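Local coordinates for DisA protein (Sorangium cellulosum, PDB 6CCA) that probably transfers methyl groups to carbon in a polyketide assembly line, building the gem-dimethyl group of disorazol, at residues I41-Q55 / P389-I401. Numbering follows the deposited sequence.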
ATOM      1  N   ILE A  41       7.773 -14.986 -13.692  1.00 18.69           N
ATOM      2  CA  ILE A  41       6.954 -14.434 -12.571  1.00 18.61           C
ATOM      3  C   ILE A  41       5.584 -13.967 -13.085  1.00 19.63           C
ATOM      4  O   ILE A  41       4.592 -14.100 -12.387  1.00 18.42           O
ATOM      5  CB  ILE A  41       7.739 -13.279 -11.900  1.00 17.09           C
ATOM      6  CG1 ILE A  41       9.073 -13.775 -11.329  1.00 17.57           C
ATOM      7  CG2 ILE A  41       6.910 -12.553 -10.843  1.00 19.40           C
ATOM      8  CD1 ILE A  41      10.032 -12.636 -11.070  1.00 17.68           C
ATOM      9  N   GLN A  42       5.586 -13.382 -14.278  1.00 19.81           N
ATOM     10  CA  GLN A  42       4.367 -12.867 -14.896  1.00 21.11           C
ATOM     11  C   GLN A  42       3.241 -13.868 -14.824  1.00 20.35           C
ATOM     12  O   GLN A  42       3.353 -14.989 -15.331  1.00 21.15           O
ATOM     13  CB  GLN A  42       4.646 -12.546 -16.361  1.00 22.14           C
ATOM     14  CG  GLN A  42       3.478 -12.074 -17.187  1.00 19.89           C
ATOM     15  CD  GLN A  42       2.738 -10.894 -16.607  1.00 19.22           C
ATOM     16  OE1 GLN A  42       3.301  -9.835 -16.341  1.00 19.73           O
ATOM     17  NE2 GLN A  42       1.442 -11.076 -16.434  1.00 19.07           N
ATOM     18  N   PRO A  43       2.117 -13.486 -14.205  1.00 19.41           N
ATOM     19  CA  PRO A  43       1.013 -14.424 -14.201  1.00 20.85           C
ATOM     20  C   PRO A  43       0.490 -14.685 -15.640  1.00 19.98           C
ATOM     21  O   PRO A  43       0.403 -13.763 -16.446  1.00 19.63           O
ATOM     22  CB  PRO A  43      -0.062 -13.716 -13.379  1.00 20.12           C
ATOM     23  CG  PRO A  43       0.369 -12.361 -13.167  1.00 22.86           C
ATOM     24  CD  PRO A  43       1.853 -12.294 -13.402  1.00 21.12           C
ATOM     25  N   GLY A  44       0.067 -15.910 -15.875  1.00 24.97           N
ATOM     26  CA  GLY A  44      -0.586 -16.250 -17.129  1.00 23.85           C
ATOM     27  C   GLY A  44      -2.044 -15.802 -17.231  1.00 27.16           C
ATOM     28  O   GLY A  44      -2.641 -15.291 -16.275  1.00 21.89           O
ATOM     29  N   LEU A  45      -2.657 -16.077 -18.388  1.00 22.82           N
ATOM     30  CA  LEU A  45      -3.971 -15.542 -18.669  1.00 26.45           C
ATOM     31  C   LEU A  45      -4.993 -16.054 -17.711  1.00 22.87           C
ATOM     32  O   LEU A  45      -5.869 -15.302 -17.294  1.00 26.87           O
ATOM     33  CB  LEU A  45      -4.377 -15.821 -20.146  1.00 30.09           C
ATOM     34  CG  LEU A  45      -5.757 -15.320 -20.645  1.00 34.53           C
ATOM     35  CD1 LEU A  45      -6.021 -13.864 -20.344  1.00 38.09           C
ATOM     36  CD2 LEU A  45      -5.902 -15.558 -22.170  1.00 38.99           C
ATOM     37  N   SER A  46      -4.903 -17.308 -17.320  1.00 25.14           N
ATOM     38  CA  SER A  46      -5.925 -17.893 -16.503  1.00 27.25           C
ATOM     39  C   SER A  46      -5.914 -17.229 -15.136  1.00 28.39           C
ATOM     40  O   SER A  46      -6.980 -16.940 -14.597  1.00 24.76           O
ATOM     41  CB  SER A  46      -5.742 -19.388 -16.307  1.00 31.78           C
ATOM     42  OG  SER A  46      -5.812 -19.992 -17.608  1.00 33.89           O
ATOM     43  N   ALA A  47      -4.732 -16.981 -14.602  1.00 21.99           N
ATOM     44  CA  ALA A  47      -4.648 -16.297 -13.287  1.00 23.64           C
ATOM     45  C   ALA A  47      -5.150 -14.870 -13.353  1.00 20.44           C
ATOM     46  O   ALA A  47      -5.731 -14.376 -12.389  1.00 19.86           O
ATOM     47  CB  ALA A  47      -3.212 -16.310 -12.766  1.00 22.02           C
ATOM     48  N   VAL A  48      -4.871 -14.198 -14.465  1.00 18.73           N
ATOM     49  CA  VAL A  48      -5.226 -12.837 -14.643  1.00 19.61           C
ATOM     50  C   VAL A  48      -6.752 -12.788 -14.763  1.00 20.11           C
ATOM     51  O   VAL A  48      -7.399 -11.932 -14.181  1.00 18.09           O
ATOM     52  CB  VAL A  48      -4.570 -12.202 -15.886  1.00 18.77           C
ATOM     53  CG1 VAL A  48      -5.218 -10.867 -16.221  1.00 19.93           C
ATOM     54  CG2 VAL A  48      -3.028 -12.016 -15.693  1.00 20.80           C
ATOM     55  N   ARG A  49      -7.316 -13.704 -15.569  1.00 23.08           N
ATOM     56  CA  ARG A  49      -8.788 -13.762 -15.703  1.00 23.41           C
ATOM     57  C   ARG A  49      -9.475 -13.985 -14.383  1.00 19.43           C
ATOM     58  O   ARG A  49     -10.504 -13.349 -14.103  1.00 20.54           O
ATOM     59  CB  ARG A  49      -9.265 -14.851 -16.668  1.00 26.89           C
ATOM     60  CG  ARG A  49      -9.149 -14.365 -18.073  1.00 33.11           C
ATOM     61  CD  ARG A  49      -9.978 -15.184 -19.091  1.00 37.21           C
ATOM     62  NE  ARG A  49      -9.739 -14.490 -20.345  1.00 39.14           N
ATOM     63  CZ  ARG A  49      -9.764 -15.022 -21.580  1.00 44.13           C
ATOM     64  NH1 ARG A  49     -10.078 -16.299 -21.807  1.00 43.94           N
ATOM     65  NH2 ARG A  49      -9.481 -14.225 -22.608  1.00 39.87           N
ATOM     66  N   GLU A  50      -8.953 -14.902 -13.618  1.00 19.18           N
ATOM     67  CA  GLU A  50      -9.457 -15.199 -12.282  1.00 18.65           C
ATOM     68  C   GLU A  50      -9.442 -13.938 -11.368  1.00 19.17           C
ATOM     69  O   GLU A  50     -10.432 -13.696 -10.676  1.00 19.57           O
ATOM     70  CB  GLU A  50      -8.710 -16.334 -11.648  1.00 19.89           C
ATOM     71  CG  GLU A  50      -9.047 -16.644 -10.198  1.00 22.53           C
ATOM     72  CD  GLU A  50     -10.462 -17.234 -10.004  1.00 22.62           C
ATOM     73  OE1 GLU A  50     -10.995 -17.723 -11.028  1.00 21.28           O
ATOM     74  OE2 GLU A  50     -11.017 -17.199  -8.860  1.00 21.10           O
ATOM     75  N   LEU A  51      -8.337 -13.204 -11.359  1.00 16.30           N
ATOM     76  CA  LEU A  51      -8.296 -11.938 -10.586  1.00 16.95           C
ATOM     77  C   LEU A  51      -9.357 -10.957 -11.097  1.00 17.97           C
ATOM     78  O   LEU A  51     -10.054 -10.314 -10.301  1.00 15.64           O
ATOM     79  CB  LEU A  51      -6.900 -11.298 -10.690  1.00 17.12           C
ATOM     80  CG  LEU A  51      -6.768  -9.890 -10.107  1.00 16.97           C
ATOM     81  CD1 LEU A  51      -6.895 -10.022  -8.579  1.00 18.03           C
ATOM     82  CD2 LEU A  51      -5.434  -9.300 -10.561  1.00 17.86           C
ATOM     83  N   LEU A  52      -9.554 -10.875 -12.417  1.00 18.09           N
ATOM     84  CA  LEU A  52     -10.468  -9.915 -12.982  1.00 20.39           C
ATOM     85  C   LEU A  52     -11.913 -10.231 -12.679  1.00 18.41           C
ATOM     86  O   LEU A  52     -12.741  -9.328 -12.835  1.00 17.14           O
ATOM     87  CB  LEU A  52     -10.294  -9.737 -14.528  1.00 20.24           C
ATOM     88  CG  LEU A  52      -9.027  -8.939 -14.874  1.00 23.58           C
ATOM     89  CD1 LEU A  52      -8.647  -9.012 -16.370  1.00 26.51           C
ATOM     90  CD2 LEU A  52      -9.196  -7.504 -14.460  1.00 28.44           C
ATOM     91  N   THR A  53     -12.183 -11.466 -12.276  1.00 17.20           N
ATOM     92  CA  THR A  53     -13.582 -11.815 -11.861  1.00 18.01           C
ATOM     93  C   THR A  53     -14.026 -10.973 -10.685  1.00 18.58           C
ATOM     94  O   THR A  53     -15.220 -10.777 -10.441  1.00 17.47           O
ATOM     95  CB  THR A  53     -13.863 -13.260 -11.542  1.00 17.16           C
ATOM     96  OG1 THR A  53     -13.148 -13.749 -10.401  1.00 19.26           O
ATOM     97  CG2 THR A  53     -13.566 -14.139 -12.758  1.00 19.65           C
ATOM     98  N   HIS A  54     -13.051 -10.453  -9.959  1.00 18.61           N
ATOM     99  CA  HIS A  54     -13.389  -9.599  -8.806  1.00 17.58           C
ATOM    100  C   HIS A  54     -13.630  -8.111  -9.113  1.00 17.84           C
ATOM    101  O   HIS A  54     -14.054  -7.400  -8.238  1.00 16.84           O
ATOM    102  CB  HIS A  54     -12.270  -9.766  -7.765  1.00 16.78           C
ATOM    103  CG  HIS A  54     -12.126 -11.168  -7.344  1.00 15.41           C
ATOM    104  ND1 HIS A  54     -13.121 -11.834  -6.694  1.00 15.52           N
ATOM    105  CD2 HIS A  54     -11.120 -12.063  -7.515  1.00 16.44           C
ATOM    106  CE1 HIS A  54     -12.742 -13.077  -6.456  1.00 15.95           C
ATOM    107  NE2 HIS A  54     -11.535 -13.240  -6.947  1.00 17.92           N
ATOM    108  N   GLN A  55     -13.477  -7.648 -10.339  1.00 15.83           N
ATOM    109  CA  GLN A  55     -13.677  -6.278 -10.640  1.00 17.44           C
ATOM    110  C   GLN A  55     -15.076  -5.715 -10.430  1.00 16.88           C
ATOM    111  O   GLN A  55     -15.184  -4.652  -9.933  1.00 16.79           O
ATOM    112  CB  GLN A  55     -13.128  -5.942 -12.000  1.00 20.06           C
ATOM    113  CG  GLN A  55     -13.217  -4.511 -12.394  1.00 23.19           C
ATOM    114  CD  GLN A  55     -12.087  -4.201 -13.292  1.00 35.72           C
ATOM    115  OE1 GLN A  55     -12.195  -4.427 -14.519  1.00 39.12           O
ATOM    116  NE2 GLN A  55     -10.933  -3.827 -12.696  1.00 26.90           N
ATOM    117  N   PRO A 389       6.393  -3.377 -14.004  1.00 18.15           N
ATOM    118  CA  PRO A 389       5.116  -3.533 -13.387  1.00 16.77           C
ATOM    119  C   PRO A 389       4.496  -4.730 -14.064  1.00 21.11           C
ATOM    120  O   PRO A 389       4.501  -4.815 -15.337  1.00 19.86           O
ATOM    121  CB  PRO A 389       4.383  -2.250 -13.722  1.00 18.99           C
ATOM    122  CG  PRO A 389       5.390  -1.320 -14.264  1.00 18.60           C
ATOM    123  CD  PRO A 389       6.475  -2.186 -14.846  1.00 17.50           C
ATOM    124  N   LEU A 390       4.041  -5.685 -13.296  1.00 16.77           N
ATOM    125  CA  LEU A 390       3.548  -6.930 -13.901  1.00 18.22           C
ATOM    126  C   LEU A 390       2.230  -6.638 -14.665  1.00 19.36           C
ATOM    127  O   LEU A 390       1.569  -5.634 -14.403  1.00 19.55           O
ATOM    128  CB  LEU A 390       3.429  -8.016 -12.882  1.00 19.31           C
ATOM    129  CG  LEU A 390       4.767  -8.468 -12.308  1.00 20.61           C
ATOM    130  CD1 LEU A 390       4.535  -9.491 -11.244  1.00 23.11           C
ATOM    131  CD2 LEU A 390       5.662  -9.006 -13.439  1.00 23.57           C
ATOM    132  N   GLN A 391       1.901  -7.469 -15.647  1.00 18.90           N
ATOM    133  CA  GLN A 391       0.748  -7.194 -16.518  1.00 19.07           C
ATOM    134  C   GLN A 391      -0.445  -7.948 -15.985  1.00 16.81           C
ATOM    135  O   GLN A 391      -0.340  -9.117 -15.645  1.00 17.55           O
ATOM    136  CB  GLN A 391       1.067  -7.687 -17.971  1.00 22.78           C
ATOM    137  CG  GLN A 391       2.239  -6.998 -18.568  1.00 31.62           C
ATOM    138  CD  GLN A 391       2.576  -7.587 -19.946  1.00 40.62           C
ATOM    139  OE1 GLN A 391       3.571  -8.353 -20.120  1.00 48.53           O
ATOM    140  NE2 GLN A 391       1.719  -7.279 -20.926  1.00 43.27           N
ATOM    141  N   HIS A 392      -1.591  -7.280 -15.935  1.00 18.14           N
ATOM    142  CA  HIS A 392      -2.846  -7.865 -15.502  1.00 17.97           C
ATOM    143  C   HIS A 392      -3.961  -7.440 -16.401  1.00 20.33           C
ATOM    144  O   HIS A 392      -4.927  -6.786 -15.993  1.00 18.84           O
ATOM    145  CB  HIS A 392      -3.161  -7.485 -14.038  1.00 19.32           C
ATOM    146  CG  HIS A 392      -2.250  -8.153 -13.070  1.00 17.11           C
ATOM    147  ND1 HIS A 392      -1.033  -7.613 -12.745  1.00 18.54           N
ATOM    148  CD2 HIS A 392      -2.338  -9.312 -12.400  1.00 18.00           C
ATOM    149  CE1 HIS A 392      -0.409  -8.424 -11.912  1.00 18.57           C
ATOM    150  NE2 HIS A 392      -1.182  -9.455 -11.679  1.00 17.15           N
ATOM    151  N   SER A 393      -3.829  -7.798 -17.681  1.00 21.89           N
ATOM    152  CA  SER A 393      -4.863  -7.352 -18.663  1.00 24.03           C
ATOM    153  C   SER A 393      -5.360  -8.473 -19.562  1.00 25.62           C
ATOM    154  O   SER A 393      -4.633  -9.430 -19.872  1.00 24.83           O
ATOM    155  CB  SER A 393      -4.364  -6.141 -19.487  1.00 30.52           C
ATOM    156  OG  SER A 393      -3.156  -6.458 -20.096  1.00 40.26           O
ATOM    157  N   ASP A 394      -6.645  -8.390 -19.872  1.00 27.80           N
ATOM    158  CA  ASP A 394      -7.297  -9.397 -20.691  1.00 35.62           C
ATOM    159  C   ASP A 394      -8.212  -8.648 -21.658  1.00 39.43           C
ATOM    160  O   ASP A 394      -9.345  -8.247 -21.281  1.00 32.25           O
ATOM    161  CB  ASP A 394      -8.139 -10.251 -19.797  1.00 35.29           C
ATOM    162  CG  ASP A 394      -9.023 -11.217 -20.563  1.00 42.52           C
ATOM    163  OD1 ASP A 394      -8.629 -11.625 -21.661  1.00 38.56           O
ATOM    164  OD2 ASP A 394     -10.098 -11.619 -20.053  1.00 36.78           O
ATOM    165  N   GLY A 395      -7.677  -8.396 -22.856  1.00 42.39           N
ATOM    166  CA  GLY A 395      -8.346  -7.558 -23.826  1.00 40.51           C
ATOM    167  C   GLY A 395      -8.542  -6.133 -23.355  1.00 40.31           C
ATOM    168  O   GLY A 395      -7.560  -5.456 -22.990  1.00 41.53           O
ATOM    169  N   THR A 396      -9.788  -5.666 -23.308  1.00 38.87           N
ATOM    170  CA  THR A 396     -10.063  -4.329 -22.812  1.00 40.57           C
ATOM    171  C   THR A 396     -10.117  -4.280 -21.281  1.00 38.55           C
ATOM    172  O   THR A 396     -10.310  -3.219 -20.748  1.00 41.24           O
ATOM    173  CB  THR A 396     -11.448  -3.755 -23.236  1.00 42.15           C
ATOM    174  OG1 THR A 396     -12.469  -4.755 -23.036  1.00 43.05           O
ATOM    175  CG2 THR A 396     -11.434  -3.203 -24.683  1.00 47.90           C
ATOM    176  N   SER A 397     -10.014  -5.392 -20.564  1.00 36.67           N
ATOM    177  CA  SER A 397     -10.108  -5.283 -19.102  1.00 32.64           C
ATOM    178  C   SER A 397      -8.722  -5.357 -18.526  1.00 27.17           C
ATOM    179  O   SER A 397      -7.879  -6.101 -19.031  1.00 27.15           O
ATOM    180  CB  SER A 397     -10.928  -6.427 -18.482  1.00 33.43           C
ATOM    181  OG  SER A 397     -12.293  -6.276 -18.782  1.00 39.65           O
ATOM    182  N   SER A 398      -8.520  -4.655 -17.418  1.00 23.91           N
ATOM    183  CA  SER A 398      -7.267  -4.781 -16.737  1.00 22.07           C
ATOM    184  C   SER A 398      -7.433  -4.400 -15.246  1.00 21.14           C
ATOM    185  O   SER A 398      -8.329  -3.612 -14.890  1.00 20.28           O
ATOM    186  CB  SER A 398      -6.202  -3.907 -17.417  1.00 28.30           C
ATOM    187  OG  SER A 398      -6.532  -2.583 -17.137  1.00 34.08           O
ATOM    188  N   TRP A 399      -6.561  -4.989 -14.422  1.00 19.14           N
ATOM    189  CA  TRP A 399      -6.552  -4.681 -12.968  1.00 18.45           C
ATOM    190  C   TRP A 399      -5.588  -3.515 -12.753  1.00 19.17           C
ATOM    191  O   TRP A 399      -4.382  -3.627 -13.047  1.00 19.18           O
ATOM    192  CB  TRP A 399      -6.081  -5.886 -12.166  1.00 17.36           C
ATOM    193  CG  TRP A 399      -6.424  -5.775 -10.733  1.00 17.03           C
ATOM    194  CD1 TRP A 399      -5.640  -5.401  -9.715  1.00 17.63           C
ATOM    195  CD2 TRP A 399      -7.701  -6.090 -10.153  1.00 18.51           C
ATOM    196  NE1 TRP A 399      -6.335  -5.401  -8.534  1.00 19.20           N
ATOM    197  CE2 TRP A 399      -7.603  -5.852  -8.764  1.00 16.88           C
ATOM    198  CE3 TRP A 399      -8.909  -6.542 -10.670  1.00 17.72           C
ATOM    199  CZ2 TRP A 399      -8.673  -6.044  -7.908  1.00 18.18           C
ATOM    200  CZ3 TRP A 399      -9.948  -6.719  -9.824  1.00 19.73           C
ATOM    201  CH2 TRP A 399      -9.830  -6.478  -8.460  1.00 19.59           C
ATOM    202  N   SER A 400      -6.121  -2.412 -12.307  1.00 18.99           N
ATOM    203  CA  SER A 400      -5.311  -1.237 -12.041  1.00 21.92           C
ATOM    204  C   SER A 400      -5.222  -0.821 -10.592  1.00 20.25           C
ATOM    205  O   SER A 400      -4.499   0.131 -10.292  1.00 22.33           O
ATOM    206  CB  SER A 400      -5.792  -0.033 -12.860  1.00 23.94           C
ATOM    207  OG  SER A 400      -7.137   0.235 -12.534  1.00 27.70           O
ATOM    208  N   ILE A 401      -5.913  -1.502  -9.698  1.00 16.98           N
ATOM    209  CA  ILE A 401      -6.015  -1.095  -8.307  1.00 18.25           C
ATOM    210  C   ILE A 401      -4.731  -1.349  -7.521  1.00 15.47           C
ATOM    211  O   ILE A 401      -4.434  -0.642  -6.548  1.00 16.49           O
ATOM    212  CB  ILE A 401      -7.159  -1.926  -7.624  1.00 22.55           C
ATOM    213  CG1 ILE A 401      -8.495  -1.394  -8.089  1.00 29.32           C
ATOM    214  CG2 ILE A 401      -7.074  -1.854  -6.098  1.00 28.73           C
ATOM    215  CD1 ILE A 401      -9.662  -2.233  -7.553  1.00 29.03           C
TER
HETATM  216  O   HOH W   1       5.341  -9.081 -17.905  1.00 26.87           O
HETATM  217  O   HOH W   2     -11.097  -3.413 -16.642  1.00 29.55           O
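Trp399 lies with one indole face against Leu51, whose CD2 stands 4.0 Å from the centroid of the five-membered ring and 23° off its normal, a CH-pi contact; Ile401 CD1 of its own segment lies over the opposite face, toward its rim. Near the ring plane, Leu52 CD2 approaches Trp399 CE3 at 3.9 Å, and the backbone N of Gln55 also meets the edge. The same Leu51 CD2 reaches His392 CD2, so one methyl bridges both rings, while Pro43 CG touches His392 NE2, a nitrogen hydrogen-bonded to His200 of helix 196-216.

Arg49 forms a two-nitrogen salt bridge with the Asp394 carboxylate. Arg49 NH2 reaches Asp394 OD1 at 2.9 Å on the syn side, somewhat out of the carboxylate plane, whereas Arg49 NE meets Asp394 OD2 at 2.9 Å from above it, consistent with guanidinium and carboxylate planes 47° apart. Leu45 CD2 lies over the rim of one guanidinium face. At the other end, Gln42 bends at chi2 (54°) and turns its amide onto the backbone of Gln391: Gln391 N donates to Gln42 OE1 at 2.8 Å on a lone pair, and Gln42 NE2 donates to Gln391 O at 2.8 Å. Gln42 NE2 also bonds Pro43 O, which fixes the amide's rotation.

Helix 45-52 thus packs on a two-residue-loop beta hairpin, 393-398, closed by a type II' turn at Asp394-Ser397, joining the N-terminal region to the excursion between sheet strands 387-389 and 402-409 of the methyltransferase fold.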